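Local coordinates for protein glutamyl-tRNA(Gln) amidotransferase subunit B, mitochondrial (Saccharomyces cerevisiae, PDB 4N0H) that forms the B subunit of a mitochondrial amidotransferase, built round a GatB/GatE-type catalytic domain, and is assembled here with subunit F and a further protein chain, at residues 21-26 against 162-167; 59-64 against 288-293; 75-80 against 192-197; 133-138 against 185-190; 203-208 against 230-235. All coordinates share one frame; numbering follows the deposited sequence.

How the contacts relate
All five contacts lie within the GatB/GatE catalytic domain. Contacts 3, 4 and 5 form one connected group: contacts 3 and 4, centres about 10 Å apart, share helix 181-197, and L78 CD1 meets L138 CD1 at 3.8 Å. I188 carries the packing from contact 4 to contact 5, its CD1 lying 3.9 Å from I235 CD1. From contact 3, Q192 NE2 reaches G203 O of contact 5 at 2.6 Å, probably a hydrogen bond. Contact 1 touches contact 5 through Q23 and G208. Contact 2 touches none of the others, though its nearest atoms come within about 4 Å of contact 1; its centre lies about 32 Å from that of contact 5, and other chains of the assembly adjoin it.

Contact 1: residues 21-26 against 162-167; sequences HTQLNT and LNRSNV
The end of strand 14-23 comes closest to the turn at Q23 and V167, whose CA atoms lie 7.1 Å apart, too far for the backbones to pair at this point. Q23 spans the gap with its amide end, and glutamine suits the place because its long, flexible chain can rest on apolar neighbours while the amide still finds a polar partner. Its CG stands anti to the carbonyl carbon (chi1 -75°), and an extended chain beyond CG carries NE2 alongside the aliphatic part of R164, 3.5 Å from R164 CD. The two side chains cross at about a right angle, with the amide and guanidinium planes 86° apart. This meeting is van der Waals in kind: the polar ends look elsewhere, Q23 NE2 donating to D143 and the R164 guanidinium having its strongest polar partner in T144. Residues 164-167 form a type II beta turn, closed by the bond from V167 N to R164 O at 3.2 Å; N166 occupies its third position with positive phi (78°), as the turn requires. That turn leads into strand 168-174, which pairs antiparallel with strand 14-23, so the contact lies where two neighbouring strands of the large mixed sheet approach each other. V167, a short branched residue suited to a buried place, directs its side chain at Q23 and sets CG1 4.0 Å from Q23 NE2.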
# COMPACT_ATOMS: atom_id res chain seq x y z
N HIS B 21 -24.59 -1.77 -13.14
CA HIS B 21 -23.44 -0.89 -13.11
C HIS B 21 -23.73 0.35 -13.94
O HIS B 21 -24.24 0.26 -15.05
CB HIS B 21 -22.20 -1.61 -13.65
CG HIS B 21 -21.70 -2.70 -12.75
ND1 HIS B 21 -22.33 -3.92 -12.65
CD2 HIS B 21 -20.65 -2.74 -11.90
CE1 HIS B 21 -21.68 -4.68 -11.78
NE2 HIS B 21 -20.66 -3.99 -11.31
N THR B 22 -23.41 1.50 -13.37
CA THR B 22 -23.73 2.77 -14.01
C THR B 22 -22.52 3.71 -13.99
O THR B 22 -21.99 4.03 -12.93
CB THR B 22 -24.93 3.43 -13.31
OG1 THR B 22 -26.14 2.83 -13.77
CG2 THR B 22 -24.97 4.91 -13.61
N GLN B 23 -22.10 4.13 -15.18
CA GLN B 23 -21.01 5.10 -15.30
C GLN B 23 -21.49 6.47 -14.84
O GLN B 23 -22.49 6.98 -15.35
CB GLN B 23 -20.51 5.19 -16.74
CG GLN B 23 -19.66 4.02 -17.20
CD GLN B 23 -18.99 4.27 -18.54
OE1 GLN B 23 -19.54 4.94 -19.41
NE2 GLN B 23 -17.79 3.73 -18.70
N LEU B 24 -20.78 7.06 -13.89
CA LEU B 24 -21.09 8.41 -13.43
C LEU B 24 -20.54 9.44 -14.41
O LEU B 24 -19.46 9.26 -14.97
CB LEU B 24 -20.52 8.65 -12.03
CG LEU B 24 -21.07 7.75 -10.92
CD1 LEU B 24 -20.59 8.24 -9.56
CD2 LEU B 24 -22.59 7.68 -10.97
N ASN B 25 -21.29 10.52 -14.62
CA ASN B 25 -20.79 11.60 -15.46
C ASN B 25 -20.19 12.75 -14.66
O ASN B 25 -20.54 13.91 -14.84
CB ASN B 25 -21.85 12.09 -16.46
CG ASN B 25 -23.18 12.39 -15.80
OD1 ASN B 25 -24.24 12.19 -16.40
ND2 ASN B 25 -23.15 12.87 -14.56
N THR B 26 -19.29 12.40 -13.74
CA THR B 26 -18.45 13.39 -13.10
C THR B 26 -17.52 13.95 -14.17
O THR B 26 -17.26 13.29 -15.17
CB THR B 26 -17.60 12.76 -11.98
OG1 THR B 26 -16.86 11.66 -12.52
CG2 THR B 26 -18.50 12.24 -10.86
N LEU B 162 -6.84 2.63 -22.19
CA LEU B 162 -7.09 2.88 -20.76
C LEU B 162 -7.82 4.20 -20.49
O LEU B 162 -7.88 4.64 -19.34
CB LEU B 162 -5.77 2.79 -19.97
CG LEU B 162 -5.09 1.42 -19.99
CD1 LEU B 162 -3.75 1.42 -19.24
CD2 LEU B 162 -6.02 0.33 -19.43
N ASN B 163 -8.37 4.82 -21.53
CA ASN B 163 -9.17 6.03 -21.35
C ASN B 163 -10.32 5.78 -20.36
O ASN B 163 -10.66 6.65 -19.56
CB ASN B 163 -9.76 6.53 -22.68
CG ASN B 163 -8.78 7.37 -23.50
OD1 ASN B 163 -7.75 7.83 -22.99
ND2 ASN B 163 -9.10 7.59 -24.76
N ARG B 164 -10.90 4.59 -20.42
CA ARG B 164 -12.06 4.27 -19.58
C ARG B 164 -11.65 3.72 -18.22
O ARG B 164 -12.47 3.62 -17.31
CB ARG B 164 -12.99 3.29 -20.30
CG ARG B 164 -14.36 3.16 -19.66
CD ARG B 164 -15.16 2.02 -20.29
NE ARG B 164 -14.66 0.71 -19.87
CZ ARG B 164 -15.10 -0.44 -20.37
NH1 ARG B 164 -14.59 -1.59 -19.94
NH2 ARG B 164 -16.04 -0.44 -21.31
N SER B 165 -10.38 3.35 -18.07
CA SER B 165 -9.90 2.85 -16.79
C SER B 165 -10.00 3.96 -15.76
O SER B 165 -9.65 5.11 -16.06
CB SER B 165 -8.46 2.36 -16.91
OG SER B 165 -8.07 1.67 -15.73
N ASN B 166 -10.50 3.62 -14.58
CA ASN B 166 -10.62 4.56 -13.46
C ASN B 166 -11.81 5.53 -13.57
O ASN B 166 -11.95 6.46 -12.78
CB ASN B 166 -9.29 5.30 -13.24
CG ASN B 166 -9.24 6.03 -11.93
OD1 ASN B 166 -9.79 5.59 -10.92
ND2 ASN B 166 -8.57 7.18 -11.92
N VAL B 167 -12.67 5.31 -14.56
CA VAL B 167 -13.95 6.02 -14.65
C VAL B 167 -14.83 5.57 -13.48
O VAL B 167 -14.85 4.38 -13.15
CB VAL B 167 -14.64 5.74 -16.01
CG1 VAL B 167 -16.13 6.09 -15.98
CG2 VAL B 167 -13.91 6.48 -17.14

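Contact 2: residues 59-64 against 288-293; sequences TQPVLN and DPELPY
E290 OE2 is gripped by Q60 from across the contact and by a basic side chain of another protein chain. Q60 NE2 donates to E290 OE2 at 3.1 Å, nearly straight (168°); the acceptor lies in the amide plane, whereas the donor approaches from above the carboxylate plane. Q60 NE2 also has an acidic partner on that other chain, so amide and carboxylate form a polar group shared across the subunit boundary, where the neighbouring basic group probably stabilises the negative charge of E290. The second oxygen, E290 OE1, accepts a hydrogen bond from a water at 2.7 Å, and the same water donates to T59 O. E290 OE1 also lies 3.5 Å from P61 CD. Beside this polar cluster the contact turns apolar: the rigid ring of P61 gives L291 a fixed surface, with P61 CG 3.8 Å from L291 CD2. P61 O is buried next to that methyl without a polar partner in the model. D288 shapes the loop: its OD1 accepts from E290 N at 2.9 Å, making an Asx turn, and from L291 N at 3.0 Å, which probably helps to fix the backbone from which E290 and L291 reach 59-64. D288 OD2 meanwhile makes a salt bridge with R90. The loop 59-64 runs into helix 65-78, with N64 at its N-cap, while 288-293 follows strand 286-287 and L291 also packs on L104 of strand 102-120.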
# COMPACT_ATOMS: atom_id res chain seq x y z
N THR B 59 2.79 5.96 -8.16
CA THR B 59 1.56 6.76 -8.23
C THR B 59 0.56 6.31 -7.17
O THR B 59 0.63 5.18 -6.68
CB THR B 59 0.88 6.67 -9.61
OG1 THR B 59 0.58 5.30 -9.91
CG2 THR B 59 1.79 7.25 -10.69
N GLN B 60 -0.36 7.20 -6.81
CA GLN B 60 -1.30 6.95 -5.71
C GLN B 60 -2.72 7.43 -6.03
O GLN B 60 -2.90 8.45 -6.70
CB GLN B 60 -0.83 7.66 -4.44
CG GLN B 60 0.50 7.15 -3.90
CD GLN B 60 1.02 8.00 -2.77
OE1 GLN B 60 1.46 9.13 -2.99
NE2 GLN B 60 0.94 7.48 -1.54
N PRO B 61 -3.73 6.70 -5.53
CA PRO B 61 -5.13 7.10 -5.72
C PRO B 61 -5.53 8.25 -4.80
O PRO B 61 -5.10 8.29 -3.64
CB PRO B 61 -5.91 5.84 -5.33
CG PRO B 61 -5.02 5.17 -4.31
CD PRO B 61 -3.61 5.44 -4.78
N VAL B 62 -6.31 9.19 -5.33
CA VAL B 62 -6.95 10.24 -4.53
C VAL B 62 -8.43 10.32 -4.91
O VAL B 62 -8.76 10.54 -6.08
CB VAL B 62 -6.30 11.62 -4.75
CG1 VAL B 62 -7.05 12.69 -3.97
CG2 VAL B 62 -4.82 11.59 -4.34
N LEU B 63 -9.31 10.13 -3.94
CA LEU B 63 -10.74 10.07 -4.21
C LEU B 63 -11.34 11.38 -4.74
O LEU B 63 -11.12 12.45 -4.17
CB LEU B 63 -11.51 9.58 -2.98
CG LEU B 63 -13.03 9.42 -3.16
CD1 LEU B 63 -13.34 8.47 -4.29
CD2 LEU B 63 -13.66 8.95 -1.85
N ASN B 64 -12.07 11.28 -5.84
CA ASN B 64 -12.84 12.38 -6.39
C ASN B 64 -14.11 12.54 -5.56
O ASN B 64 -14.96 11.65 -5.54
CB ASN B 64 -13.20 12.09 -7.84
CG ASN B 64 -13.89 13.26 -8.53
OD1 ASN B 64 -14.47 14.14 -7.89
ND2 ASN B 64 -13.84 13.27 -9.85
N ASP B 288 -8.11 -1.27 1.08
CA ASP B 288 -6.99 -0.49 0.60
C ASP B 288 -6.24 0.14 1.78
O ASP B 288 -6.85 0.74 2.65
CB ASP B 288 -7.43 0.59 -0.39
CG ASP B 288 -6.26 1.21 -1.12
OD1 ASP B 288 -5.69 2.20 -0.61
OD2 ASP B 288 -5.91 0.71 -2.21
N PRO B 289 -4.91 -0.04 1.81
CA PRO B 289 -4.12 0.44 2.95
C PRO B 289 -3.79 1.93 2.88
O PRO B 289 -3.27 2.46 3.86
CB PRO B 289 -2.84 -0.40 2.86
CG PRO B 289 -2.72 -0.78 1.43
CD PRO B 289 -4.13 -0.90 0.90
N GLU B 290 -4.11 2.58 1.77
CA GLU B 290 -3.79 4.00 1.59
C GLU B 290 -4.99 4.94 1.72
O GLU B 290 -4.89 6.01 2.32
CB GLU B 290 -3.12 4.23 0.23
CG GLU B 290 -1.78 3.56 0.07
CD GLU B 290 -1.00 4.12 -1.10
OE1 GLU B 290 -1.54 4.14 -2.23
OE2 GLU B 290 0.15 4.57 -0.88
N LEU B 291 -6.12 4.54 1.14
CA LEU B 291 -7.29 5.40 1.10
C LEU B 291 -7.95 5.55 2.47
O LEU B 291 -8.14 4.56 3.18
CB LEU B 291 -8.29 4.88 0.07
CG LEU B 291 -7.79 4.88 -1.38
CD1 LEU B 291 -8.67 4.00 -2.25
CD2 LEU B 291 -7.76 6.30 -1.92
N PRO B 292 -8.30 6.78 2.84
CA PRO B 292 -9.02 7.01 4.11
C PRO B 292 -10.43 6.44 4.02
O PRO B 292 -10.98 6.37 2.93
CB PRO B 292 -9.10 8.54 4.20
CG PRO B 292 -8.08 9.06 3.22
CD PRO B 292 -8.03 8.04 2.13
N TYR B 293 -11.01 6.06 5.16
CA TYR B 293 -12.42 5.69 5.21
C TYR B 293 -13.28 6.84 4.71
O TYR B 293 -12.90 8.01 4.83
CB TYR B 293 -12.84 5.39 6.65
CG TYR B 293 -12.24 4.16 7.28
CD1 TYR B 293 -12.20 2.95 6.60
CD2 TYR B 293 -11.71 4.21 8.56
CE1 TYR B 293 -11.65 1.82 7.19
CE2 TYR B 293 -11.16 3.09 9.15
CZ TYR B 293 -11.13 1.90 8.47
OH TYR B 293 -10.58 0.80 9.08
O HOH W 1 -0.69 3.23 -4.62

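Contact 3: residues 75-80 against 192-197; sequences SLALGS and QNLVRH
S75, in the last stretch of helix 65-78, sends its OG to A71 O one turn earlier. A77 is the first residue to meet helix 181-197: its CB points at the other helix and lies 4.0 Å from L194 CD1. Such a small side chain lets the helices come near, and the CA atoms of A77 and L194 are 8.3 Å apart. L78 follows with a longer reach. Although its side chain leaves the backbone beside the direct line, its end swings in until L78 CD2 stands 4.0 Å from L194 CD2. L194 thus serves both residues, one methyl for each; with its CG anti to the backbone N (chi1 180°), it extends outward from its helix and spreads the fork between them. The branched leucine suits this double task. G79 then ends the first helix: its positive phi (74°) is easily reached by glycine, and G79 N bonds to L76 O. S80 N closes the wider loop onto S75 O at 2.8 Å. These two bonds make a Schellman motif; the contact as a whole is apolar helix-to-helix packing beside a glycine-terminated helix end, within the GatB/GatE catalytic domain.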
# COMPACT_ATOMS: atom_id res chain seq x y z
N SER B 75 -28.53 7.65 -3.11
CA SER B 75 -28.95 7.02 -1.85
C SER B 75 -30.20 7.69 -1.30
O SER B 75 -31.13 7.03 -0.85
CB SER B 75 -27.83 7.10 -0.81
OG SER B 75 -26.63 6.52 -1.28
N LEU B 76 -30.22 9.02 -1.35
CA LEU B 76 -31.35 9.80 -0.85
C LEU B 76 -32.61 9.52 -1.68
O LEU B 76 -33.70 9.35 -1.13
CB LEU B 76 -31.02 11.29 -0.86
CG LEU B 76 -30.02 11.75 0.21
CD1 LEU B 76 -29.62 13.19 -0.01
CD2 LEU B 76 -30.62 11.56 1.59
N ALA B 77 -32.45 9.46 -2.99
CA ALA B 77 -33.57 9.21 -3.89
C ALA B 77 -34.18 7.83 -3.65
O ALA B 77 -35.39 7.64 -3.82
CB ALA B 77 -33.15 9.37 -5.34
N LEU B 78 -33.34 6.88 -3.27
CA LEU B 78 -33.79 5.50 -3.03
C LEU B 78 -34.26 5.28 -1.60
O LEU B 78 -34.88 4.26 -1.29
CB LEU B 78 -32.66 4.52 -3.34
CG LEU B 78 -32.10 4.49 -4.76
CD1 LEU B 78 -30.89 3.57 -4.81
CD2 LEU B 78 -33.15 4.06 -5.78
N GLY B 79 -33.94 6.22 -0.71
CA GLY B 79 -34.22 6.04 0.70
C GLY B 79 -33.27 5.05 1.34
O GLY B 79 -33.60 4.38 2.32
N SER B 80 -32.06 4.94 0.79
CA SER B 80 -31.06 4.03 1.32
C SER B 80 -30.45 4.58 2.60
O SER B 80 -30.44 5.79 2.82
CB SER B 80 -29.96 3.79 0.29
OG SER B 80 -30.50 3.33 -0.93
N GLN B 192 -33.30 4.14 -15.13
CA GLN B 192 -32.69 4.97 -16.17
C GLN B 192 -33.14 6.42 -16.04
O GLN B 192 -32.31 7.33 -16.03
CB GLN B 192 -33.06 4.46 -17.56
CG GLN B 192 -32.22 3.31 -18.06
CD GLN B 192 -32.54 2.95 -19.50
OE1 GLN B 192 -33.61 2.42 -19.80
NE2 GLN B 192 -31.62 3.27 -20.41
N ASN B 193 -34.45 6.63 -15.95
CA ASN B 193 -35.00 7.96 -15.76
C ASN B 193 -34.48 8.66 -14.51
O ASN B 193 -34.15 9.85 -14.54
CB ASN B 193 -36.52 7.92 -15.74
CG ASN B 193 -37.13 8.19 -17.08
OD1 ASN B 193 -37.17 7.32 -17.95
ND2 ASN B 193 -37.59 9.42 -17.28
N LEU B 194 -34.39 7.91 -13.42
CA LEU B 194 -33.90 8.46 -12.15
C LEU B 194 -32.47 8.99 -12.23
O LEU B 194 -32.20 10.12 -11.83
CB LEU B 194 -34.00 7.41 -11.04
CG LEU B 194 -33.51 7.88 -9.67
CD1 LEU B 194 -34.46 8.93 -9.10
CD2 LEU B 194 -33.33 6.72 -8.70
N VAL B 195 -31.54 8.18 -12.75
CA VAL B 195 -30.14 8.60 -12.79
C VAL B 195 -29.95 9.82 -13.69
O VAL B 195 -29.13 10.68 -13.41
CB VAL B 195 -29.17 7.46 -13.18
CG1 VAL B 195 -29.30 6.29 -12.21
CG2 VAL B 195 -29.41 7.00 -14.60
N ARG B 196 -30.74 9.89 -14.76
CA ARG B 196 -30.69 11.04 -15.67
C ARG B 196 -31.30 12.27 -15.00
O ARG B 196 -30.80 13.39 -15.15
CB ARG B 196 -31.43 10.73 -16.97
CG ARG B 196 -30.81 9.62 -17.80
CD ARG B 196 -31.68 9.24 -18.99
NE ARG B 196 -31.88 10.37 -19.89
CZ ARG B 196 -31.08 10.67 -20.91
NH1 ARG B 196 -30.02 9.92 -21.17
NH2 ARG B 196 -31.34 11.72 -21.67
N HIS B 197 -32.38 12.06 -14.26
CA HIS B 197 -33.06 13.14 -13.56
C HIS B 197 -32.19 13.71 -12.44
O HIS B 197 -32.23 14.91 -12.16
CB HIS B 197 -34.39 12.65 -12.99
CG HIS B 197 -35.25 13.74 -12.43
ND1 HIS B 197 -35.63 14.84 -13.16
CD2 HIS B 197 -35.80 13.89 -11.20
CE1 HIS B 197 -36.38 15.62 -12.42
NE2 HIS B 197 -36.50 15.07 -11.22

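Contact 4: residues 133-138 against 185-190; sequences IGILQL and RAFIKK
This is an apolar helix-on-sheet contact in the buried interior of the domain, where helix 181-197 lies against strand 130-142 of the large mixed sheet. One aromatic residue carries the helix side. F187 has its CG anti to the backbone N (chi1 -179°), which holds the ring out from the helix toward the strand, and the CA atoms of F187 and I133 are 8.1 Å apart. I133 meets the ring obliquely: I133 CG2 is 3.9 Å from F187 CE1, while I133 CB and CG1 lie at like distances from F187 CD1. Branching at CB suits I133 to this place, since it brings several carbons against the ring close to the strand backbone. I135 sits two residues on and makes a lighter contact at the far end of the ring. Its CD1 approaches F187 CZ at 4.2 Å, near the ring plane and therefore at the edge. The side chain starts out beside the line to the helix, and only its outer end turns in. Between the two isoleucines, G134 adds no side chain, and its N donates to D177 OD2. Further along, L136 and Q137 both face V173 in a classic beta bulge, an extra residue in the pairing with strand 168-174. F187 also packs edge-to-face on F178, and touches I117 of strand 102-120 and T174 of strand 168-174, the strands that flank 130-142, so its ring is set between the helix and three strands.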
# COMPACT_ATOMS: atom_id res chain seq x y z
N ILE B 133 -39.53 -2.74 -5.15
CA ILE B 133 -38.31 -3.51 -5.36
C ILE B 133 -37.25 -3.02 -4.38
O ILE B 133 -36.74 -1.91 -4.52
CB ILE B 133 -37.77 -3.32 -6.79
CG1 ILE B 133 -38.86 -3.65 -7.82
CG2 ILE B 133 -36.55 -4.19 -7.01
CD1 ILE B 133 -39.27 -5.11 -7.84
N GLY B 134 -36.91 -3.85 -3.40
CA GLY B 134 -35.92 -3.49 -2.40
C GLY B 134 -34.50 -3.45 -2.94
O GLY B 134 -34.14 -4.23 -3.82
N ILE B 135 -33.70 -2.53 -2.41
CA ILE B 135 -32.30 -2.43 -2.78
C ILE B 135 -31.43 -3.05 -1.69
O ILE B 135 -31.59 -2.75 -0.51
CB ILE B 135 -31.87 -0.96 -2.98
CG1 ILE B 135 -32.82 -0.25 -3.94
CG2 ILE B 135 -30.43 -0.88 -3.47
CD1 ILE B 135 -32.88 -0.86 -5.33
N LEU B 136 -30.52 -3.93 -2.08
CA LEU B 136 -29.60 -4.55 -1.13
C LEU B 136 -28.55 -3.53 -0.72
O LEU B 136 -28.42 -3.19 0.46
CB LEU B 136 -28.91 -5.77 -1.76
CG LEU B 136 -28.40 -6.93 -0.90
CD1 LEU B 136 -27.53 -7.85 -1.74
CD2 LEU B 136 -27.65 -6.48 0.34
N GLN B 137 -27.80 -3.04 -1.70
CA GLN B 137 -26.71 -2.11 -1.43
C GLN B 137 -26.30 -1.30 -2.65
O GLN B 137 -26.74 -1.56 -3.78
CB GLN B 137 -25.50 -2.87 -0.89
CG GLN B 137 -24.92 -3.86 -1.87
CD GLN B 137 -23.89 -4.76 -1.23
OE1 GLN B 137 -22.80 -4.97 -1.77
NE2 GLN B 137 -24.22 -5.32 -0.07
N LEU B 138 -25.43 -0.33 -2.41
CA LEU B 138 -25.02 0.64 -3.40
C LEU B 138 -23.51 0.80 -3.22
O LEU B 138 -23.05 1.11 -2.13
CB LEU B 138 -25.74 1.95 -3.09
CG LEU B 138 -25.93 3.07 -4.11
CD1 LEU B 138 -27.22 3.80 -3.77
CD2 LEU B 138 -24.75 4.02 -4.08
N ARG B 185 -38.55 -5.00 -16.68
CA ARG B 185 -38.57 -3.95 -17.70
C ARG B 185 -38.93 -2.58 -17.12
O ARG B 185 -38.31 -1.58 -17.45
CB ARG B 185 -39.52 -4.32 -18.84
CG ARG B 185 -39.85 -3.16 -19.77
CD ARG B 185 -40.61 -3.61 -21.02
NE ARG B 185 -39.71 -4.08 -22.07
CZ ARG B 185 -39.67 -5.33 -22.51
NH1 ARG B 185 -40.48 -6.25 -22.01
NH2 ARG B 185 -38.81 -5.66 -23.47
N ALA B 186 -39.94 -2.56 -16.25
CA ALA B 186 -40.41 -1.31 -15.65
C ALA B 186 -39.37 -0.70 -14.71
O ALA B 186 -39.24 0.52 -14.62
CB ALA B 186 -41.72 -1.52 -14.92
N PHE B 187 -38.63 -1.56 -14.01
CA PHE B 187 -37.60 -1.10 -13.08
C PHE B 187 -36.42 -0.46 -13.81
O PHE B 187 -35.98 0.64 -13.45
CB PHE B 187 -37.12 -2.26 -12.21
CG PHE B 187 -36.07 -1.88 -11.21
CD1 PHE B 187 -36.43 -1.44 -9.94
CD2 PHE B 187 -34.72 -1.96 -11.52
CE1 PHE B 187 -35.46 -1.08 -9.01
CE2 PHE B 187 -33.75 -1.61 -10.60
CZ PHE B 187 -34.12 -1.17 -9.35
N ILE B 188 -35.91 -1.16 -14.81
CA ILE B 188 -34.79 -0.66 -15.61
C ILE B 188 -35.15 0.69 -16.23
O ILE B 188 -34.35 1.61 -16.25
CB ILE B 188 -34.42 -1.66 -16.72
CG1 ILE B 188 -33.90 -2.96 -16.10
CG2 ILE B 188 -33.39 -1.06 -17.66
CD1 ILE B 188 -33.60 -4.03 -17.12
N LYS B 189 -36.39 0.79 -16.72
CA LYS B 189 -36.89 2.02 -17.32
C LYS B 189 -36.90 3.17 -16.32
O LYS B 189 -36.44 4.27 -16.63
CB LYS B 189 -38.30 1.79 -17.87
CG LYS B 189 -38.80 2.91 -18.77
CD LYS B 189 -40.32 2.81 -18.94
CE LYS B 189 -40.77 3.46 -20.24
NZ LYS B 189 -40.36 2.65 -21.43
N LYS B 190 -37.42 2.92 -15.13
CA LYS B 190 -37.51 3.96 -14.11
C LYS B 190 -36.13 4.30 -13.53
O LYS B 190 -35.84 5.46 -13.23
CB LYS B 190 -38.46 3.56 -12.98
CG LYS B 190 -38.68 4.67 -11.95
CD LYS B 190 -39.71 4.30 -10.90
CE LYS B 190 -41.06 4.02 -11.52
NZ LYS B 190 -42.18 4.17 -10.55

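Contact 5: residues 203-208 against 230-235; sequences GDLETG and PNTSSI
An Asx turn in the loop before strand 210-218 meets the N-terminal end of helix 232-248 here. In the turn, D204 OD2 accepts from E206 N at 3.1 Å, the donor standing well above the carboxylate plane; aspartate suits the place because its short side chain can fold back on the backbone two residues ahead. The bend presents L205, whose side chain points at the helix start. L205 and T232 cross at about a right angle, and L205 CD1 lies 3.7 Å from T232 CG2. With CG anti to the carbonyl carbon (chi1 -71°), the leucine places this methyl against T232, the first residue of the helix, where it also lies close to T232 N, a buried amide with no partner in the model. L205 further packs on I188 of helix 181-197 and on M210 and V212 of strand 210-218, an apolar setting that fits leucine. N231 holds the N-cap position, and its backbone oxygen starts the helix: N231 O accepts from S234 N and, at greater length, from I235 N. Backbones draw near at L205 and N231, whose CA atoms are 5.8 Å apart, yet the closest polar pair is two acceptors, L205 O and P230 O, 3.4 Å from each other.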
# COMPACT_ATOMS: atom_id res chain seq x y z
N GLY B 203 -27.41 6.94 -18.14
CA GLY B 203 -28.22 5.74 -18.01
C GLY B 203 -28.41 4.99 -19.31
O GLY B 203 -29.36 4.21 -19.46
N ASP B 204 -27.51 5.20 -20.26
CA ASP B 204 -27.67 4.62 -21.59
C ASP B 204 -27.10 3.20 -21.69
O ASP B 204 -25.90 2.99 -21.53
CB ASP B 204 -27.05 5.52 -22.66
CG ASP B 204 -27.39 5.07 -24.07
OD1 ASP B 204 -26.67 5.47 -25.01
OD2 ASP B 204 -28.37 4.32 -24.24
N LEU B 205 -27.98 2.24 -21.96
CA LEU B 205 -27.58 0.85 -22.12
C LEU B 205 -26.82 0.63 -23.43
O LEU B 205 -25.97 -0.26 -23.52
CB LEU B 205 -28.80 -0.07 -22.07
CG LEU B 205 -29.48 -0.24 -20.72
CD1 LEU B 205 -30.84 -0.91 -20.89
CD2 LEU B 205 -28.60 -1.06 -19.80
N GLU B 206 -27.12 1.44 -24.44
CA GLU B 206 -26.49 1.31 -25.75
C GLU B 206 -24.99 1.62 -25.72
O GLU B 206 -24.20 0.94 -26.36
CB GLU B 206 -27.19 2.20 -26.78
N THR B 207 -24.61 2.65 -24.96
CA THR B 207 -23.22 3.08 -24.90
C THR B 207 -22.40 2.33 -23.85
O THR B 207 -21.18 2.45 -23.80
CB THR B 207 -23.10 4.58 -24.60
OG1 THR B 207 -23.84 4.89 -23.40
CG2 THR B 207 -23.63 5.41 -25.76
N GLY B 208 -23.08 1.58 -22.99
CA GLY B 208 -22.41 0.90 -21.89
C GLY B 208 -22.35 1.77 -20.65
O GLY B 208 -21.77 1.39 -19.63
N PRO B 230 -26.40 -6.93 -23.53
CA PRO B 230 -26.06 -5.63 -24.11
C PRO B 230 -27.21 -4.62 -24.16
O PRO B 230 -26.95 -3.42 -24.19
CB PRO B 230 -25.61 -5.99 -25.54
CG PRO B 230 -25.86 -7.49 -25.70
CD PRO B 230 -26.73 -7.92 -24.57
N ASN B 231 -28.44 -5.10 -24.19
CA ASN B 231 -29.60 -4.20 -24.27
C ASN B 231 -30.81 -4.80 -23.58
O ASN B 231 -30.87 -6.00 -23.35
CB ASN B 231 -29.93 -3.90 -25.73
CG ASN B 231 -30.00 -5.15 -26.59
OD1 ASN B 231 -29.08 -5.45 -27.34
ND2 ASN B 231 -31.10 -5.88 -26.46
N THR B 232 -31.78 -3.94 -23.27
CA THR B 232 -32.97 -4.35 -22.52
C THR B 232 -33.69 -5.54 -23.16
O THR B 232 -34.22 -6.40 -22.46
CB THR B 232 -33.95 -3.17 -22.32
OG1 THR B 232 -35.28 -3.59 -22.65
CG2 THR B 232 -33.56 -1.99 -23.20
N SER B 233 -33.69 -5.58 -24.49
CA SER B 233 -34.31 -6.68 -25.22
C SER B 233 -33.63 -8.02 -24.91
O SER B 233 -34.30 -9.05 -24.80
CB SER B 233 -34.27 -6.41 -26.72
OG SER B 233 -34.54 -7.60 -27.46
N SER B 234 -32.31 -7.99 -24.77
CA SER B 234 -31.54 -9.21 -24.52
C SER B 234 -31.68 -9.69 -23.08
O SER B 234 -31.56 -10.88 -22.80
CB SER B 234 -30.07 -8.97 -24.84
OG SER B 234 -29.91 -8.38 -26.12
N ILE B 235 -31.93 -8.75 -22.17
CA ILE B 235 -32.11 -9.09 -20.77
C ILE B 235 -33.44 -9.82 -20.60
O ILE B 235 -33.50 -10.89 -19.98
CB ILE B 235 -32.12 -7.83 -19.89
CG1 ILE B 235 -31.08 -6.82 -20.38
CG2 ILE B 235 -31.86 -8.19 -18.44
CD1 ILE B 235 -30.98 -5.58 -19.52